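Long-range contact in probable molybdenum cofactor guanylyltransferase (Aquifex aeolicus, PDB 2E8B), which probably transfers the GMP moiety of GTP to molybdenum-molybdopterin, forming the molybdopterin guanine dinucleotide cofactor with the help of magnesium: residues A[39-47]-A[66-74]. Numbering follows the deposited sequence.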
loop_
_atom_site.group_PDB
_atom_site.type_symbol
_atom_site.label_atom_id
_atom_site.label_comp_id
_atom_site.label_asym_id
_atom_site.label_seq_id
_atom_site.Cartn_x
_atom_site.Cartn_y
_atom_site.Cartn_z
ATOM N N GLY A 39 -12.014 -9.434 5.786
ATOM C CA GLY A 39 -10.932 -8.475 5.650
ATOM C C GLY A 39 -9.635 -8.885 6.326
ATOM O O GLY A 39 -8.552 -8.488 5.894
ATOM N N LYS A 40 -9.727 -9.676 7.392
ATOM C CA LYS A 40 -8.527 -10.126 8.089
ATOM C C LYS A 40 -7.783 -11.157 7.247
ATOM O O LYS A 40 -6.557 -11.162 7.208
ATOM C CB LYS A 40 -8.881 -10.744 9.442
ATOM C CG LYS A 40 -9.493 -9.781 10.437
ATOM C CD LYS A 40 -9.962 -10.534 11.673
ATOM C CE LYS A 40 -10.886 -9.679 12.528
ATOM N NZ LYS A 40 -11.456 -10.470 13.656
ATOM N N LYS A 41 -8.529 -12.036 6.582
ATOM C CA LYS A 41 -7.923 -13.056 5.733
ATOM C C LYS A 41 -7.307 -12.368 4.525
ATOM O O LYS A 41 -6.267 -12.785 4.013
ATOM C CB LYS A 41 -8.979 -14.059 5.261
ATOM C CG LYS A 41 -9.585 -14.897 6.372
ATOM C CD LYS A 41 -8.539 -15.774 7.042
ATOM C CE LYS A 41 -7.913 -16.761 6.064
ATOM N NZ LYS A 41 -6.991 -17.715 6.747
ATOM N N VAL A 42 -7.968 -11.309 4.072
ATOM C CA VAL A 42 -7.488 -10.557 2.924
ATOM C C VAL A 42 -6.132 -9.908 3.204
ATOM O O VAL A 42 -5.190 -10.089 2.433
ATOM C CB VAL A 42 -8.504 -9.468 2.508
ATOM C CG1 VAL A 42 -7.898 -8.570 1.432
ATOM C CG2 VAL A 42 -9.781 -10.120 1.984
ATOM N N ILE A 43 -6.012 -9.169 4.306
ATOM C CA ILE A 43 -4.731 -8.524 4.588
ATOM C C ILE A 43 -3.654 -9.567 4.861
ATOM O O ILE A 43 -2.477 -9.357 4.557
ATOM C CB ILE A 43 -4.814 -7.524 5.775
ATOM C CG1 ILE A 43 -3.536 -6.678 5.809
ATOM C CG2 ILE A 43 -4.982 -8.262 7.095
ATOM C CD1 ILE A 43 -3.570 -5.531 6.806
ATOM N N GLU A 44 -4.057 -10.697 5.430
ATOM C CA GLU A 44 -3.112 -11.771 5.702
ATOM C C GLU A 44 -2.526 -12.226 4.368
ATOM O O GLU A 44 -1.314 -12.415 4.239
ATOM C CB GLU A 44 -3.827 -12.941 6.382
ATOM C CG GLU A 44 -2.915 -14.084 6.799
ATOM C CD GLU A 44 -3.679 -15.214 7.472
ATOM O OE1 GLU A 44 -4.520 -15.850 6.807
ATOM O OE2 GLU A 44 -3.441 -15.461 8.670
ATOM N N ARG A 45 -3.389 -12.389 3.371
ATOM C CA ARG A 45 -2.942 -12.813 2.052
ATOM C C ARG A 45 -2.043 -11.773 1.393
ATOM O O ARG A 45 -1.035 -12.118 0.770
ATOM C CB ARG A 45 -4.138 -13.102 1.144
ATOM C CG ARG A 45 -4.995 -14.280 1.593
ATOM C CD ARG A 45 -5.735 -14.903 0.415
ATOM N NE ARG A 45 -6.753 -14.022 -0.152
ATOM C CZ ARG A 45 -7.944 -13.798 0.397
ATOM N NH1 ARG A 45 -8.281 -14.393 1.535
ATOM N NH2 ARG A 45 -8.803 -12.979 -0.195
ATOM N N VAL A 46 -2.403 -10.500 1.525
ATOM C CA VAL A 46 -1.607 -9.432 0.932
ATOM C C VAL A 46 -0.220 -9.421 1.560
ATOM O O VAL A 46 0.782 -9.232 0.872
ATOM C CB VAL A 46 -2.260 -8.050 1.144
ATOM C CG1 VAL A 46 -1.327 -6.949 0.661
ATOM C CG2 VAL A 46 -3.579 -7.980 0.389
ATOM N N TYR A 47 -0.175 -9.627 2.872
ATOM C CA TYR A 47 1.078 -9.642 3.610
ATOM C C TYR A 47 1.977 -10.780 3.140
ATOM O O TYR A 47 3.169 -10.584 2.901
ATOM C CB TYR A 47 0.796 -9.787 5.109
ATOM C CG TYR A 47 2.040 -9.944 5.944
ATOM C CD1 TYR A 47 3.011 -8.946 5.977
ATOM C CD2 TYR A 47 2.255 -11.100 6.691
ATOM C CE1 TYR A 47 4.170 -9.099 6.733
ATOM C CE2 TYR A 47 3.406 -11.262 7.449
ATOM C CZ TYR A 47 4.359 -10.259 7.465
ATOM O OH TYR A 47 5.494 -10.410 8.226
ATOM N N LYS A 66 -4.188 -5.145 17.358
ATOM C CA LYS A 66 -5.252 -5.453 16.416
ATOM C C LYS A 66 -4.729 -6.316 15.269
ATOM O O LYS A 66 -5.497 -7.021 14.619
ATOM C CB LYS A 66 -5.843 -4.148 15.869
ATOM C CG LYS A 66 -6.940 -4.317 14.828
ATOM C CD LYS A 66 -7.544 -2.963 14.475
ATOM C CE LYS A 66 -8.713 -3.088 13.512
ATOM N NZ LYS A 66 -8.303 -3.574 12.169
ATOM N N PHE A 67 -3.420 -6.263 15.031
ATOM C CA PHE A 67 -2.811 -7.034 13.952
ATOM C C PHE A 67 -1.744 -8.018 14.410
ATOM O O PHE A 67 -0.887 -8.433 13.627
ATOM C CB PHE A 67 -2.242 -6.080 12.898
ATOM C CG PHE A 67 -3.298 -5.303 12.185
ATOM C CD1 PHE A 67 -4.022 -5.883 11.149
ATOM C CD2 PHE A 67 -3.634 -4.021 12.605
ATOM C CE1 PHE A 67 -5.071 -5.203 10.544
ATOM C CE2 PHE A 67 -4.684 -3.329 12.007
ATOM C CZ PHE A 67 -5.405 -3.922 10.975
ATOM N N SER A 68 -1.802 -8.398 15.681
ATOM C CA SER A 68 -0.843 -9.350 16.217
ATOM C C SER A 68 -1.007 -10.687 15.504
ATOM O O SER A 68 -0.056 -11.458 15.396
ATOM C CB SER A 68 -1.066 -9.545 17.719
ATOM O OG SER A 68 -0.943 -8.322 18.417
ATOM N N PHE A 69 -2.217 -10.950 15.015
ATOM C CA PHE A 69 -2.505 -12.207 14.331
ATOM C C PHE A 69 -1.710 -12.403 13.043
ATOM O O PHE A 69 -1.658 -13.507 12.507
ATOM C CB PHE A 69 -4.010 -12.323 14.046
ATOM C CG PHE A 69 -4.499 -11.438 12.928
ATOM C CD1 PHE A 69 -4.491 -11.891 11.611
ATOM C CD2 PHE A 69 -4.977 -10.156 13.194
ATOM C CE1 PHE A 69 -4.955 -11.083 10.574
ATOM C CE2 PHE A 69 -5.443 -9.337 12.163
ATOM C CZ PHE A 69 -5.433 -9.805 10.849
ATOM N N LEU A 70 -1.091 -11.334 12.547
ATOM C CA LEU A 70 -0.301 -11.418 11.322
ATOM C C LEU A 70 1.134 -11.859 11.588
ATOM O O LEU A 70 1.867 -12.182 10.655
ATOM C CB LEU A 70 -0.291 -10.064 10.600
ATOM C CG LEU A 70 -1.613 -9.618 9.974
ATOM C CD1 LEU A 70 -1.446 -8.227 9.379
ATOM C CD2 LEU A 70 -2.033 -10.609 8.895
ATOM N N ASN A 71 1.529 -11.878 12.860
ATOM C CA ASN A 71 2.884 -12.280 13.232
ATOM C C ASN A 71 3.869 -11.425 12.445
ATOM O O ASN A 71 4.903 -11.914 11.977
ATOM C CB ASN A 71 3.111 -13.754 12.889
ATOM C CG ASN A 71 4.438 -14.278 13.406
ATOM O OD1 ASN A 71 4.981 -15.254 12.884
ATOM N ND2 ASN A 71 4.960 -13.640 14.444
ATOM N N ALA A 72 3.542 -10.143 12.307
ATOM C CA ALA A 72 4.378 -9.226 11.542
ATOM C C ALA A 72 4.732 -7.939 12.271
ATOM O O ALA A 72 4.032 -7.509 13.189
ATOM C CB ALA A 72 3.683 -8.884 10.237
ATOM N N PRO A 73 5.835 -7.298 11.858
ATOM C CA PRO A 73 6.265 -6.045 12.482
ATOM C C PRO A 73 5.311 -4.923 12.079
ATOM O O PRO A 73 5.007 -4.755 10.897
ATOM C CB PRO A 73 7.674 -5.852 11.928
ATOM C CG PRO A 73 7.588 -6.465 10.574
ATOM C CD PRO A 73 6.792 -7.728 10.823
ATOM N N VAL A 74 4.845 -4.164 13.065
ATOM C CA VAL A 74 3.915 -3.068 12.826
ATOM C C VAL A 74 4.552 -1.697 12.979
ATOM O O VAL A 74 5.230 -1.425 13.971
ATOM C CB VAL A 74 2.721 -3.125 13.810
ATOM C CG1 VAL A 74 1.794 -1.937 13.577
ATOM C CG2 VAL A 74 1.967 -4.432 13.652
HETATM O O HOH W 1 -1.126 -14.735 10.176
HETATM O O HOH W 2 5.654 -12.794 9.504
#
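L70 lays its CD2 methyl against the backbone of helix 32-51, 3.6 Å from E44 CA, and E44 CB touches the same methyl. One helical turn before E44, K40 CB meets F69 CZ at 3.8 Å, while K40 O lies near the ring plane at its edge, 3.7 Å from CE1. I43 CG2 contacts both F69 CZ and L70 CD2; CD1, carried on a CG1 anti to the backbone N (chi1 -168°), meets F67 CE1 at 4.0 Å. Y47, its CG likewise anti (chi1 175°), approaches obliquely, CE2 3.7 Å from L70 O and OH near A72 and P73 CD. Two waters link the segments. One donates to both E44 OE2 and F69 O; the other lies in the Y47 ring plane, 2.7 Å from OH, and donates to N71 O. K41 NZ bridges to E44 OE1 on its syn side, which would help hold the carboxylate toward the water. Deeper in, I43 and F67 pack on A21, a predicted GTP-binding residue, and L70 and Y47 share I59. Helix 32-51, the beta-alpha-beta crossover between parallel strands 16-22 and 56-61 of this MobA-like (GT-A clan) domain, thus meets 66-74 through a partly buried apolar patch, innermost at I43, F67 and L70, with polar links carried by water.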